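Long-range contacts in cyclohexadienyl dehydratase (Synthetic construct, PDB 5JOS), which probably catalyses the decarboxylating dehydration of prephenate and arogenate in phenylalanine biosynthesis, on a periplasmic-binding-protein scaffold: residues Gly110-Arg116 with Asp176-Thr182; Ile19-Leu25 with Leu56-Val62; Leu74-Gln79 with Arg96-Ala100; Asp49-Ala53 with Ala86-Val90; Leu126-Pro132 with His151-Lys156. All coordinates share one frame; numbering follows the deposited sequence. Where two conformers were deposited one is given.

Interaction 1. Residues Gly110-Arg116 with Asp176-Thr182; sequences GKTPLVR and DVMITDT
Leu114 lies alongside Met178 on one face of an antiparallel strand pair, both side chains pointing the same way, with CD2 of Leu114 3.8 Å from SD of Met178. Helices 166-171 and 182-190 cover this face. Pro113 and Val115 take the other face, where CB of Pro113 meets CG1 of Val177 at 3.7 Å. Leu114 and Met178 exchange two backbone hydrogen bonds, and Thr112 N adds one to Thr180 O. At the Gly110 end the Thr182 hydroxyl is gripped twice: OG1 accepts from Gly110 N at 2.9 Å and donates to Thr112 OG1 at 2.7 Å. Lys111 bends at chi2 (-58°), which brings NZ above the carboxylate plane of Asp181, 2.9 Å from OD1; Asn144 and Thr143 also bind this ammonium. At the far end Arg116 NH2 meets Asp176 OD1 in the guanidinium plane at 3.0 Å, the two flat groups turned 67° apart. Arg135 shares that carboxylate, and Arg116 NH1 is held by the carbonyls of Ala175 and Val170. A water bridges Arg116 N and Asp176 O. Strand 177-181 is the middle strand of the five-stranded mixed sheet in one lobe of a periplasmic-binding-protein fold, and strand 111-116 runs antiparallel to both its neighbours.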
# COMPACT_ATOMS: atom_id res chain seq x y z
N GLY A 110 3.52 5.41 -5.37
CA GLY A 110 3.63 6.83 -5.61
C GLY A 110 3.02 7.15 -6.93
O GLY A 110 1.84 7.37 -7.00
N LYS A 111 3.85 7.16 -7.97
CA LYS A 111 3.40 7.16 -9.33
C LYS A 111 3.54 5.76 -9.92
O LYS A 111 4.49 5.08 -9.63
CB LYS A 111 4.25 8.12 -10.14
CG LYS A 111 4.30 9.57 -9.63
CD LYS A 111 2.94 10.20 -9.54
CE LYS A 111 2.96 11.68 -9.14
NZ LYS A 111 1.49 12.05 -8.92
N THR A 112 2.59 5.42 -10.78
CA THR A 112 2.54 4.11 -11.41
C THR A 112 2.13 4.37 -12.89
O THR A 112 1.13 5.08 -13.17
CB THR A 112 1.48 3.22 -10.73
OG1 THR A 112 1.88 2.93 -9.38
CG2 THR A 112 1.33 1.85 -11.40
N PRO A 113 2.92 3.88 -13.84
CA PRO A 113 2.40 3.92 -15.20
C PRO A 113 1.18 3.02 -15.44
O PRO A 113 1.08 1.83 -15.01
CB PRO A 113 3.54 3.39 -16.03
CG PRO A 113 4.28 2.46 -15.12
CD PRO A 113 4.05 2.93 -13.72
N LEU A 114 0.33 3.56 -16.24
CA LEU A 114 -0.81 2.80 -16.73
C LEU A 114 -0.73 2.67 -18.23
O LEU A 114 -0.55 3.67 -18.94
CB LEU A 114 -2.01 3.63 -16.38
CG LEU A 114 -3.38 3.15 -16.87
CD1 LEU A 114 -3.79 2.01 -16.02
CD2 LEU A 114 -4.38 4.32 -16.74
N VAL A 115 -0.83 1.45 -18.73
CA VAL A 115 -0.46 1.15 -20.12
C VAL A 115 -1.49 0.20 -20.68
O VAL A 115 -2.34 -0.31 -19.93
CB VAL A 115 0.90 0.53 -20.20
CG1 VAL A 115 1.95 1.48 -19.59
CG2 VAL A 115 0.94 -0.87 -19.54
N ARG A 116 -1.49 -0.03 -21.98
CA ARG A 116 -2.36 -1.07 -22.48
C ARG A 116 -1.93 -2.43 -21.99
O ARG A 116 -0.74 -2.69 -21.75
CB ARG A 116 -2.39 -1.11 -24.03
CG ARG A 116 -3.09 0.09 -24.59
CD ARG A 116 -3.14 0.10 -26.11
NE ARG A 116 -1.81 0.34 -26.64
CZ ARG A 116 -1.20 1.52 -26.71
NH1 ARG A 116 -1.76 2.63 -26.28
NH2 ARG A 116 -0.01 1.59 -27.25
N ASP A 176 0.48 6.14 -25.02
CA ASP A 176 1.06 4.83 -24.63
C ASP A 176 1.19 4.58 -23.12
O ASP A 176 1.15 3.42 -22.67
CB ASP A 176 2.49 4.77 -25.15
CG ASP A 176 2.54 4.76 -26.69
OD1 ASP A 176 1.71 4.03 -27.23
OD2 ASP A 176 3.27 5.52 -27.32
N VAL A 177 1.44 5.65 -22.37
CA VAL A 177 1.67 5.54 -20.92
C VAL A 177 1.09 6.76 -20.23
O VAL A 177 1.49 7.89 -20.53
CB VAL A 177 3.16 5.57 -20.61
CG1 VAL A 177 3.39 5.52 -19.09
CG2 VAL A 177 3.96 4.45 -21.33
N MET A 178 0.17 6.54 -19.27
CA MET A 178 -0.35 7.62 -18.44
C MET A 178 0.37 7.55 -17.12
O MET A 178 0.48 6.47 -16.58
CB MET A 178 -1.87 7.45 -18.24
CG MET A 178 -2.41 8.49 -17.27
SD MET A 178 -4.14 8.06 -17.04
CE MET A 178 -4.54 9.27 -15.78
N ILE A 179 0.92 8.68 -16.65
CA ILE A 179 1.51 8.80 -15.34
C ILE A 179 0.51 9.34 -14.40
O ILE A 179 -0.04 10.40 -14.66
CB ILE A 179 2.72 9.77 -15.29
CG1 ILE A 179 3.74 9.33 -16.29
CG2 ILE A 179 3.32 9.86 -13.92
CD1 ILE A 179 4.34 7.95 -16.06
N THR A 180 0.27 8.58 -13.31
CA THR A 180 -0.72 8.98 -12.33
C THR A 180 -0.38 8.36 -10.98
O THR A 180 0.44 7.45 -10.93
CB THR A 180 -2.11 8.57 -12.83
OG1 THR A 180 -3.11 9.08 -11.98
CG2 THR A 180 -2.23 7.13 -12.89
N ASP A 181 -1.02 8.81 -9.90
CA ASP A 181 -0.90 8.12 -8.61
C ASP A 181 -1.24 6.65 -8.68
O ASP A 181 -2.14 6.26 -9.40
CB ASP A 181 -1.78 8.73 -7.52
CG ASP A 181 -1.32 10.12 -7.13
OD1 ASP A 181 -0.16 10.46 -7.22
OD2 ASP A 181 -2.16 10.88 -6.71
N THR A 182 -0.56 5.87 -7.83
CA THR A 182 -0.71 4.45 -7.80
C THR A 182 -2.20 4.04 -7.68
O THR A 182 -2.70 3.17 -8.44
CB THR A 182 0.10 3.83 -6.71
OG1 THR A 182 1.46 4.16 -6.96
CG2 THR A 182 -0.10 2.32 -6.68
O HOH W 1 0.25 1.03 -23.74

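Interaction 2. Residues Ile19-Leu25 with Leu56-Val62; sequences IMERGTL and LAKSLGV
Val62 fits against the turn at Gly23 and joins Leu25 in a contact made by van der Waals packing. Val62 CB sits 3.5 Å from Gly23 O, CG1 faces the last helical turn at Ile19 and Met20, and Val62 CG2 reaches Leu25 CB at 3.9 Å. With chi1 at -56°, CG1 stands anti to the carbonyl carbon and is directed to the helix end, and CG2 to Leu25. An alanine in place of Val62 keeps the CB but would probably open a gap at the Ile19-Met20 turn and beside Leu25 CB, where the two methyls now pack. Among the leucines, Leu25 crosses Leu56 at about a right angle, its CD2 3.9 Å from Leu56 CG. Leu25 CD2 also faces Leu60 CD1 more loosely, at 4.4 Å. Met20 extends toward Leu60, but the modelled spacing there is doubtful. Backbone bonds shape both turns: Gly23 N returns to Ile19 O at 2.9 Å, while Val62 N to Ala57 O and Gly61 N to Lys58 O close a Schellman motif on helix 48-60. Val62 leads directly into strand 63-68, whose Lys63 makes backbone hydrogen bonds with Gly23 and Leu25, beside strand 24-29. Helix 218-233 adds Phe220 against Leu25, Trp227 against Leu56 and Tyr223 against Leu60.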
# COMPACT_ATOMS: atom_id res chain seq x y z
N ILE A 19 0.06 -9.76 24.92
CA ILE A 19 -0.80 -10.28 23.82
C ILE A 19 -0.96 -11.78 23.98
O ILE A 19 -2.09 -12.32 23.98
CB ILE A 19 -0.20 -9.97 22.42
CG1 ILE A 19 -0.15 -8.45 22.18
CG2 ILE A 19 -1.02 -10.59 21.30
CD1 ILE A 19 0.89 -8.00 21.17
N MET A 20 0.17 -12.47 24.15
CA MET A 20 0.05 -13.93 24.31
C MET A 20 -0.70 -14.31 25.57
O MET A 20 -1.58 -15.18 25.51
CB MET A 20 1.39 -14.67 24.20
CG MET A 20 1.56 -15.04 22.72
SD MET A 20 3.24 -15.11 22.22
CE MET A 20 3.05 -14.66 20.54
N GLU A 21 -0.44 -13.61 26.67
CA GLU A 21 -1.16 -13.92 27.90
C GLU A 21 -2.64 -13.61 27.79
O GLU A 21 -3.42 -14.37 28.32
CB GLU A 21 -0.51 -13.26 29.12
CG GLU A 21 0.93 -13.70 29.29
CD GLU A 21 1.64 -13.02 30.43
OE1 GLU A 21 0.93 -12.66 31.38
OE2 GLU A 21 2.89 -12.89 30.41
N ARG A 22 -3.05 -12.55 27.10
CA ARG A 22 -4.48 -12.22 26.98
C ARG A 22 -5.19 -13.12 25.96
O ARG A 22 -6.40 -13.26 26.01
CB ARG A 22 -4.64 -10.75 26.54
CG ARG A 22 -6.10 -10.27 26.31
CD ARG A 22 -6.25 -8.77 25.93
NE ARG A 22 -5.57 -8.44 24.67
CZ ARG A 22 -4.46 -7.69 24.52
NH1 ARG A 22 -3.86 -7.13 25.55
NH2 ARG A 22 -3.93 -7.51 23.29
N GLY A 23 -4.46 -13.65 24.98
CA GLY A 23 -5.03 -14.50 23.94
C GLY A 23 -5.74 -13.77 22.81
O GLY A 23 -6.47 -14.37 22.02
N THR A 24 -5.54 -12.47 22.68
CA THR A 24 -6.14 -11.74 21.56
C THR A 24 -5.14 -10.71 21.08
O THR A 24 -4.43 -10.13 21.89
CB THR A 24 -7.43 -11.03 22.01
OG1 THR A 24 -8.38 -12.00 22.46
CG2 THR A 24 -8.03 -10.25 20.90
N LEU A 25 -5.09 -10.50 19.75
CA LEU A 25 -4.38 -9.39 19.13
C LEU A 25 -5.39 -8.34 18.82
O LEU A 25 -6.32 -8.60 18.09
CB LEU A 25 -3.68 -9.79 17.88
CG LEU A 25 -2.99 -8.64 17.12
CD1 LEU A 25 -1.81 -8.08 17.91
CD2 LEU A 25 -2.52 -9.14 15.79
N LEU A 56 -1.49 -12.54 10.99
CA LEU A 56 -0.61 -12.23 12.11
C LEU A 56 -1.09 -12.87 13.42
O LEU A 56 -0.32 -13.51 14.11
CB LEU A 56 -0.46 -10.74 12.30
CG LEU A 56 0.43 -10.23 13.44
CD1 LEU A 56 1.82 -10.85 13.35
CD2 LEU A 56 0.58 -8.69 13.38
N ALA A 57 -2.37 -12.74 13.74
CA ALA A 57 -2.94 -13.37 14.95
C ALA A 57 -2.67 -14.86 14.98
O ALA A 57 -2.29 -15.42 16.01
CB ALA A 57 -4.44 -13.11 15.09
N LYS A 58 -2.82 -15.48 13.83
CA LYS A 58 -2.69 -16.90 13.75
C LYS A 58 -1.22 -17.23 13.94
O LYS A 58 -0.87 -18.16 14.61
CB LYS A 58 -3.23 -17.34 12.39
CG LYS A 58 -3.09 -18.82 12.05
CD LYS A 58 -3.65 -19.09 10.65
CE LYS A 58 -3.99 -20.58 10.41
NZ LYS A 58 -2.86 -21.36 9.81
N SER A 59 -0.32 -16.46 13.38
CA SER A 59 1.09 -16.73 13.61
C SER A 59 1.42 -16.70 15.14
O SER A 59 2.15 -17.45 15.63
CB SER A 59 1.87 -15.62 12.97
OG SER A 59 3.24 -15.82 13.20
N LEU A 60 0.81 -15.77 15.85
CA LEU A 60 0.99 -15.64 17.23
C LEU A 60 0.30 -16.70 18.04
O LEU A 60 0.56 -16.81 19.24
CB LEU A 60 0.51 -14.26 17.66
CG LEU A 60 1.42 -13.12 17.18
CD1 LEU A 60 0.67 -11.81 17.32
CD2 LEU A 60 2.71 -13.01 17.97
N GLY A 61 -0.63 -17.42 17.44
CA GLY A 61 -1.40 -18.41 18.18
C GLY A 61 -2.45 -17.70 18.99
O GLY A 61 -2.73 -18.16 20.08
N VAL A 62 -3.00 -16.57 18.54
CA VAL A 62 -4.08 -15.87 19.29
C VAL A 62 -5.28 -15.50 18.42
O VAL A 62 -5.17 -15.49 17.20
CB VAL A 62 -3.58 -14.58 20.00
CG1 VAL A 62 -2.39 -14.91 20.91
CG2 VAL A 62 -3.18 -13.48 19.00

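Interaction 3. Residues Leu74-Gln79 with Arg96-Ala100; sequences LMSDLQ and RQKKA
Met75 leans from helix 74-79 onto the bend that follows helix 94-97, and its tip carries much of the contact. From CB, which starts toward the bend, CG is set anti to the carbonyl carbon (chi1 -62°). Two further turns, chi2 -47° and chi3 -52°, fold the thioether into a compact hook. Met75 SD meets the aliphatic part of Arg96, 3.9 Å from Arg96 CG, with the two chains crossing at about a right angle. The terminal methyl then turns to the next residues: Met75 CE is 3.8 Å from Lys99 CB and 3.9 Å from Ala100 CB. One turn along the helix, Leu78 closes on the same alanine, bringing Leu78 CD2 to 3.6 Å from Ala100 CB. The small Ala100 side chain thus receives a methyl from each of two helical residues. Leu74 CD2 approaches Arg96 NE at 4.4 Å, while the guanidinium is held beyond this contact by Thr91 O, which accepts from NH1. Lys99 contributes through its CB, and its amino end leads off from the helix. Met212 of strand 205-213 packs on Leu74, Met75, Leu78 and Ala100, and Phe83 also touches Leu78. This is helix-to-loop packing in the lobe with the three-stranded parallel sheet, where short helix 74-79 lies in the connection from strand 63-68 to strand 85-86, in the alpha/beta lobe of a periplasmic-binding-protein fold.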
# COMPACT_ATOMS: atom_id res chain seq x y z
N LEU A 74 -6.55 8.16 15.21
CA LEU A 74 -5.68 7.00 15.06
C LEU A 74 -4.47 7.09 15.99
O LEU A 74 -4.05 6.09 16.61
CB LEU A 74 -5.14 7.00 13.67
CG LEU A 74 -4.19 5.91 13.24
CD1 LEU A 74 -4.92 4.55 13.27
CD2 LEU A 74 -3.64 6.16 11.83
N MET A 75 -3.86 8.27 16.03
CA MET A 75 -2.60 8.39 16.72
C MET A 75 -2.87 8.41 18.20
O MET A 75 -2.11 7.79 18.93
CB MET A 75 -1.80 9.66 16.29
CG MET A 75 -1.40 9.71 14.79
SD MET A 75 -0.67 8.07 14.31
CE MET A 75 0.57 7.96 15.68
N SER A 76 -3.91 9.11 18.65
CA SER A 76 -4.15 9.18 20.10
C SER A 76 -4.68 7.85 20.62
O SER A 76 -4.28 7.44 21.70
CB SER A 76 -5.04 10.38 20.52
OG SER A 76 -6.24 10.24 19.84
N ASP A 77 -5.54 7.16 19.87
CA ASP A 77 -5.94 5.80 20.23
C ASP A 77 -4.73 4.88 20.38
O ASP A 77 -4.58 4.14 21.36
CB ASP A 77 -6.88 5.17 19.22
CG ASP A 77 -8.24 5.79 19.27
OD1 ASP A 77 -8.49 6.59 20.18
OD2 ASP A 77 -9.03 5.57 18.34
N LEU A 78 -3.83 4.96 19.43
CA LEU A 78 -2.64 4.14 19.52
C LEU A 78 -1.86 4.49 20.79
O LEU A 78 -1.43 3.61 21.52
CB LEU A 78 -1.75 4.34 18.31
CG LEU A 78 -0.44 3.51 18.33
CD1 LEU A 78 -0.79 2.05 18.30
CD2 LEU A 78 0.50 3.79 17.19
N GLN A 79 -1.67 5.77 21.08
CA GLN A 79 -0.88 6.12 22.25
C GLN A 79 -1.54 5.77 23.59
O GLN A 79 -0.83 5.63 24.59
CB GLN A 79 -0.58 7.59 22.27
CG GLN A 79 0.55 7.92 21.34
CD GLN A 79 0.66 9.41 21.18
OE1 GLN A 79 0.12 9.96 20.22
NE2 GLN A 79 1.29 10.08 22.14
N ARG A 96 3.45 10.70 11.52
CA ARG A 96 3.05 9.48 12.19
C ARG A 96 4.25 8.79 12.87
O ARG A 96 4.09 8.19 13.91
CB ARG A 96 2.38 8.50 11.23
CG ARG A 96 0.94 8.93 10.90
CD ARG A 96 0.39 8.22 9.65
NE ARG A 96 -0.95 8.68 9.36
CZ ARG A 96 -1.62 8.45 8.23
NH1 ARG A 96 -1.10 7.67 7.30
NH2 ARG A 96 -2.85 8.98 8.04
N GLN A 97 5.42 8.85 12.26
CA GLN A 97 6.60 8.27 12.88
C GLN A 97 7.05 8.95 14.12
O GLN A 97 7.80 8.36 14.91
CB GLN A 97 7.78 8.40 11.98
CG GLN A 97 7.59 7.48 10.79
CD GLN A 97 8.60 7.86 9.71
OE1 GLN A 97 8.53 8.97 9.12
NE2 GLN A 97 9.48 6.91 9.37
N LYS A 98 6.68 10.21 14.29
CA LYS A 98 7.03 10.89 15.51
C LYS A 98 6.40 10.28 16.74
O LYS A 98 6.91 10.40 17.83
CB LYS A 98 6.61 12.36 15.44
CG LYS A 98 7.67 13.19 14.74
CD LYS A 98 7.18 14.57 14.36
CE LYS A 98 6.71 15.36 15.56
NZ LYS A 98 6.70 16.83 15.25
N LYS A 99 5.27 9.66 16.58
CA LYS A 99 4.51 9.23 17.72
C LYS A 99 4.32 7.74 17.69
O LYS A 99 3.59 7.27 18.55
CB LYS A 99 3.12 9.88 17.71
CG LYS A 99 3.12 11.42 17.60
CD LYS A 99 2.06 11.82 16.56
CE LYS A 99 2.08 13.30 16.16
NZ LYS A 99 1.57 14.09 17.30
N ALA A 100 4.89 7.03 16.72
CA ALA A 100 4.64 5.57 16.56
C ALA A 100 5.81 4.91 15.87
O ALA A 100 6.62 5.58 15.26
CB ALA A 100 3.39 5.32 15.78

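Interaction 4. Residues Asp49-Ala53 with Ala86-Val90; sequences DIDVA and AMGGV
Asp49 reaches from the first turn of helix 48-60 to the loop at Gly88 and Gly89, its OD2 accepting from Gly89 N at 2.9 Å. The bond is nearly straight at hydrogen (169°), and the donor lies almost in line with the C-O bond of the carboxylate. Gly88 N is also near OD2, but its angle is too poor for a bond. Beside this polar contact Met87 points toward the helix and bends at its end (chi3 84°), carrying CE to 3.6 Å from Val52 CG1 and 3.8 Å from Ala53 CA. Met87 SD rests 4.0 Å from Ala53 CB, so sulfur and methyl both lie against the same helical turn. The loop leaves strand 85-86 of the three-stranded parallel sheet, and the helix packs over that sheet in the alpha/beta lobe of a periplasmic-binding-protein fold. Farther out, Tyr211 OH binds Asp49 OD1, while Tyr106 OH makes a weak bond to OD2; the buried carboxylate therefore has partners on both oxygens. On the loop side, Thr29 OG1 bonds to Met87 O and Lys209 NZ to Gly89 O. Val27 of strand 24-29 touches both Ala53 and Met87, and Tyr237 and Leu240 of helix 236-245 border Val52.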
# COMPACT_ATOMS: atom_id res chain seq x y z
N ASP A 49 -5.66 -5.75 4.50
CA ASP A 49 -5.04 -5.82 5.79
C ASP A 49 -5.89 -6.52 6.87
O ASP A 49 -5.36 -6.81 7.98
CB ASP A 49 -4.60 -4.47 6.27
CG ASP A 49 -3.36 -3.99 5.55
OD1 ASP A 49 -2.45 -4.82 5.24
OD2 ASP A 49 -3.24 -2.76 5.33
N ILE A 50 -7.15 -6.83 6.54
CA ILE A 50 -8.00 -7.62 7.39
C ILE A 50 -7.55 -9.02 7.22
O ILE A 50 -7.39 -9.72 8.24
CB ILE A 50 -9.46 -7.47 7.05
CG1 ILE A 50 -9.87 -6.02 7.10
CG2 ILE A 50 -10.37 -8.36 7.92
CD1 ILE A 50 -9.71 -5.30 8.41
N ASP A 51 -7.28 -9.43 5.96
CA ASP A 51 -6.69 -10.70 5.73
C ASP A 51 -5.32 -10.80 6.45
O ASP A 51 -4.96 -11.85 7.01
CB ASP A 51 -6.47 -10.94 4.24
CG ASP A 51 -7.70 -11.24 3.49
OD1 ASP A 51 -8.80 -11.28 4.08
OD2 ASP A 51 -7.57 -11.55 2.27
N VAL A 52 -4.47 -9.79 6.32
CA VAL A 52 -3.11 -9.87 6.93
C VAL A 52 -3.23 -9.93 8.47
O VAL A 52 -2.56 -10.69 9.11
CB VAL A 52 -2.30 -8.60 6.58
CG1 VAL A 52 -0.97 -8.54 7.26
CG2 VAL A 52 -2.06 -8.47 5.10
N ALA A 53 -4.11 -9.13 9.04
CA ALA A 53 -4.31 -9.13 10.46
C ALA A 53 -4.62 -10.52 10.98
O ALA A 53 -4.10 -10.92 11.99
CB ALA A 53 -5.45 -8.21 10.84
N ALA A 86 -1.91 -0.97 14.48
CA ALA A 86 -2.82 -0.45 13.47
C ALA A 86 -2.54 -1.05 12.10
O ALA A 86 -1.42 -0.92 11.61
CB ALA A 86 -2.73 1.03 13.44
N MET A 87 -3.55 -1.68 11.48
CA MET A 87 -3.36 -2.38 10.23
C MET A 87 -4.51 -1.97 9.37
O MET A 87 -5.70 -2.31 9.65
CB MET A 87 -3.41 -3.89 10.45
CG MET A 87 -2.28 -4.36 11.36
SD MET A 87 -2.24 -6.06 11.74
CE MET A 87 -1.40 -6.74 10.34
N GLY A 88 -4.19 -1.23 8.29
CA GLY A 88 -5.23 -0.56 7.53
C GLY A 88 -4.79 0.46 6.48
O GLY A 88 -5.34 1.57 6.45
N GLY A 89 -3.92 0.01 5.61
CA GLY A 89 -3.23 0.85 4.60
C GLY A 89 -2.58 2.11 5.11
O GLY A 89 -2.59 3.13 4.43
N VAL A 90 -1.98 2.07 6.30
CA VAL A 90 -1.42 3.30 6.86
C VAL A 90 -0.16 3.65 6.13
O VAL A 90 0.82 2.93 6.16
CB VAL A 90 -1.11 3.16 8.36
CG1 VAL A 90 -0.61 4.43 8.94
CG2 VAL A 90 -2.40 2.79 9.13

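Interaction 5. Residues Leu126-Pro132 with His151-Lys156; sequences LEDINRP and HLKKAK
Asn130, the centre of an inverse gamma turn just after helix 126-129, faces the type I beta turn from Leu152 to Ala155, with CA atoms of Asn130 and Leu152 4.7 Å apart. With CG anti to the backbone N (chi1 -171°), the amide extends into the opposite turn, where Asn130 OD1 accepts from Lys154 N at 2.8 Å. The donor is tilted 19° from the carbonyl plane. On the other branch, Asn130 ND2 lies 3.3 Å from Lys154 CD, so the lysine's aliphatic chain runs across the amide before its amino end leads off. A leucine in place of Asn130 would probably leave Lys154 N without this acceptor and the beta turn less firmly tied to the helix end. Both segments are connections in the lobe with the five-stranded mixed sheet of the periplasmic-binding-protein fold: helix 126-129 precedes strand 135-138, and the beta turn links helix 143-151 to strand 156-159. Apolar contacts gather round Leu152 CD2, which meets Leu126 CD1 at 3.6 Å and Ile129 CG2 at 3.7 Å. The Leu126 methyl also touches the carbonyl of His151. Near Pro132, Ala155 CA makes a CH-to-oxygen contact with Arg131 O at 3.3 Å. Phe204 borders Leu126 and Ile129 from a neighbouring loop, Phe123 touches Ile129, and Val136 of strand 135-138 packs on Ala155.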
# COMPACT_ATOMS: atom_id res chain seq x y z
N LEU A 126 11.85 2.46 -15.86
CA LEU A 126 12.06 3.81 -16.29
C LEU A 126 12.63 3.80 -17.72
O LEU A 126 12.13 4.50 -18.59
CB LEU A 126 13.00 4.52 -15.33
CG LEU A 126 13.27 5.97 -15.68
CD1 LEU A 126 12.02 6.75 -15.53
CD2 LEU A 126 14.35 6.52 -14.74
N GLU A 127 13.60 2.92 -17.97
CA GLU A 127 14.32 2.87 -19.23
C GLU A 127 13.34 2.57 -20.37
O GLU A 127 13.47 3.09 -21.46
CB GLU A 127 15.45 1.78 -19.23
CG GLU A 127 16.64 2.02 -18.26
CD GLU A 127 16.25 2.25 -16.76
OE1 GLU A 127 15.33 1.56 -16.19
OE2 GLU A 127 16.86 3.13 -16.10
N ASP A 128 12.41 1.67 -20.11
CA ASP A 128 11.48 1.23 -21.14
C ASP A 128 10.56 2.37 -21.55
O ASP A 128 10.05 2.41 -22.66
CB ASP A 128 10.59 0.12 -20.56
CG ASP A 128 11.32 -1.15 -20.38
OD1 ASP A 128 12.48 -1.12 -20.74
OD2 ASP A 128 10.78 -2.14 -19.88
N ILE A 129 10.32 3.27 -20.61
CA ILE A 129 9.31 4.30 -20.76
C ILE A 129 9.92 5.58 -21.30
O ILE A 129 9.30 6.25 -22.14
CB ILE A 129 8.51 4.53 -19.44
CG1 ILE A 129 7.73 3.24 -19.09
CG2 ILE A 129 7.57 5.71 -19.56
CD1 ILE A 129 7.33 3.13 -17.65
N ASN A 130 11.10 5.93 -20.81
CA ASN A 130 11.78 7.12 -21.22
C ASN A 130 12.45 6.93 -22.61
O ASN A 130 13.68 6.95 -22.73
CB ASN A 130 12.83 7.42 -20.18
CG ASN A 130 13.47 8.76 -20.39
OD1 ASN A 130 12.87 9.70 -20.88
ND2 ASN A 130 14.72 8.83 -20.05
N ARG A 131 11.65 6.73 -23.66
CA ARG A 131 12.13 6.52 -25.05
C ARG A 131 11.35 7.46 -25.99
O ARG A 131 10.18 7.75 -25.74
CB ARG A 131 11.84 5.11 -25.54
CG ARG A 131 12.48 4.05 -24.73
CD ARG A 131 13.97 4.17 -24.94
NE ARG A 131 14.66 3.04 -24.37
CZ ARG A 131 14.60 1.81 -24.87
NH1 ARG A 131 13.87 1.55 -25.96
NH2 ARG A 131 15.26 0.84 -24.28
N PRO A 132 11.97 7.85 -27.11
CA PRO A 132 11.38 8.94 -27.93
C PRO A 132 10.10 8.53 -28.67
O PRO A 132 9.29 9.36 -29.07
CB PRO A 132 12.50 9.33 -28.90
CG PRO A 132 13.50 8.21 -28.85
CD PRO A 132 13.29 7.39 -27.62
N HIS A 151 11.77 12.90 -15.31
CA HIS A 151 12.38 11.59 -15.44
C HIS A 151 12.05 11.00 -16.74
O HIS A 151 12.53 9.93 -17.05
CB HIS A 151 11.78 10.63 -14.41
CG HIS A 151 12.00 11.05 -13.00
ND1 HIS A 151 13.21 10.87 -12.38
CD2 HIS A 151 11.20 11.67 -12.10
CE1 HIS A 151 13.14 11.35 -11.15
NE2 HIS A 151 11.93 11.84 -10.96
N LEU A 152 11.18 11.63 -17.50
CA LEU A 152 10.84 11.07 -18.80
C LEU A 152 11.07 12.04 -19.96
O LEU A 152 10.21 12.17 -20.87
CB LEU A 152 9.41 10.59 -18.80
CG LEU A 152 9.04 9.60 -17.70
CD1 LEU A 152 7.52 9.41 -17.72
CD2 LEU A 152 9.75 8.24 -17.89
N LYS A 153 12.24 12.67 -19.94
CA LYS A 153 12.58 13.71 -20.90
C LYS A 153 12.73 13.20 -22.33
O LYS A 153 12.61 13.98 -23.24
CB LYS A 153 13.91 14.36 -20.53
CG LYS A 153 13.81 15.15 -19.24
CD LYS A 153 15.07 15.98 -19.02
CE LYS A 153 14.85 17.14 -18.04
NZ LYS A 153 15.10 16.76 -16.62
N LYS A 154 13.02 11.93 -22.55
CA LYS A 154 13.18 11.45 -23.93
C LYS A 154 11.88 11.06 -24.61
O LYS A 154 11.86 10.84 -25.81
CB LYS A 154 14.10 10.26 -23.95
CG LYS A 154 15.48 10.60 -23.42
CD LYS A 154 16.18 9.33 -23.01
CE LYS A 154 17.42 9.67 -22.23
NZ LYS A 154 18.42 8.71 -22.69
N ALA A 155 10.82 10.98 -23.82
CA ALA A 155 9.51 10.61 -24.31
C ALA A 155 8.77 11.85 -24.85
O ALA A 155 9.14 12.97 -24.58
CB ALA A 155 8.72 10.01 -23.18
N LYS A 156 7.71 11.58 -25.59
CA LYS A 156 6.87 12.59 -26.13
C LYS A 156 5.70 12.81 -25.16
O LYS A 156 4.73 12.02 -25.10
CB LYS A 156 6.35 12.10 -27.47
CG LYS A 156 5.63 13.17 -28.28
CD LYS A 156 5.20 12.68 -29.68
CE LYS A 156 6.30 11.98 -30.50
NZ LYS A 156 6.20 10.48 -30.43

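How the interactions relate
From the N terminus, interaction 2 closes the first loop, joining helix 15-22 and strand 24-29 to the end of helix 48-60. Interaction 4 opens on that helix before interaction 2 has closed, so the two cross; it closes after strand 85-86, and Leu56 packs on Met87. Interaction 3 crosses interaction 4 in turn, closing the loop from helix 74-79 to the end of helix 94-97; Leu74 touches Ala86 and Arg96 touches Val90. These three tie together the lobe of the parallel sheet. In the other lobe, interaction 1 closes the loop between strands 111-116 and 177-181, its centre about 40 Å from that of interaction 2. Interaction 5 closes a smaller loop nested inside, and Ile129 and Leu152 pack against the strand pair.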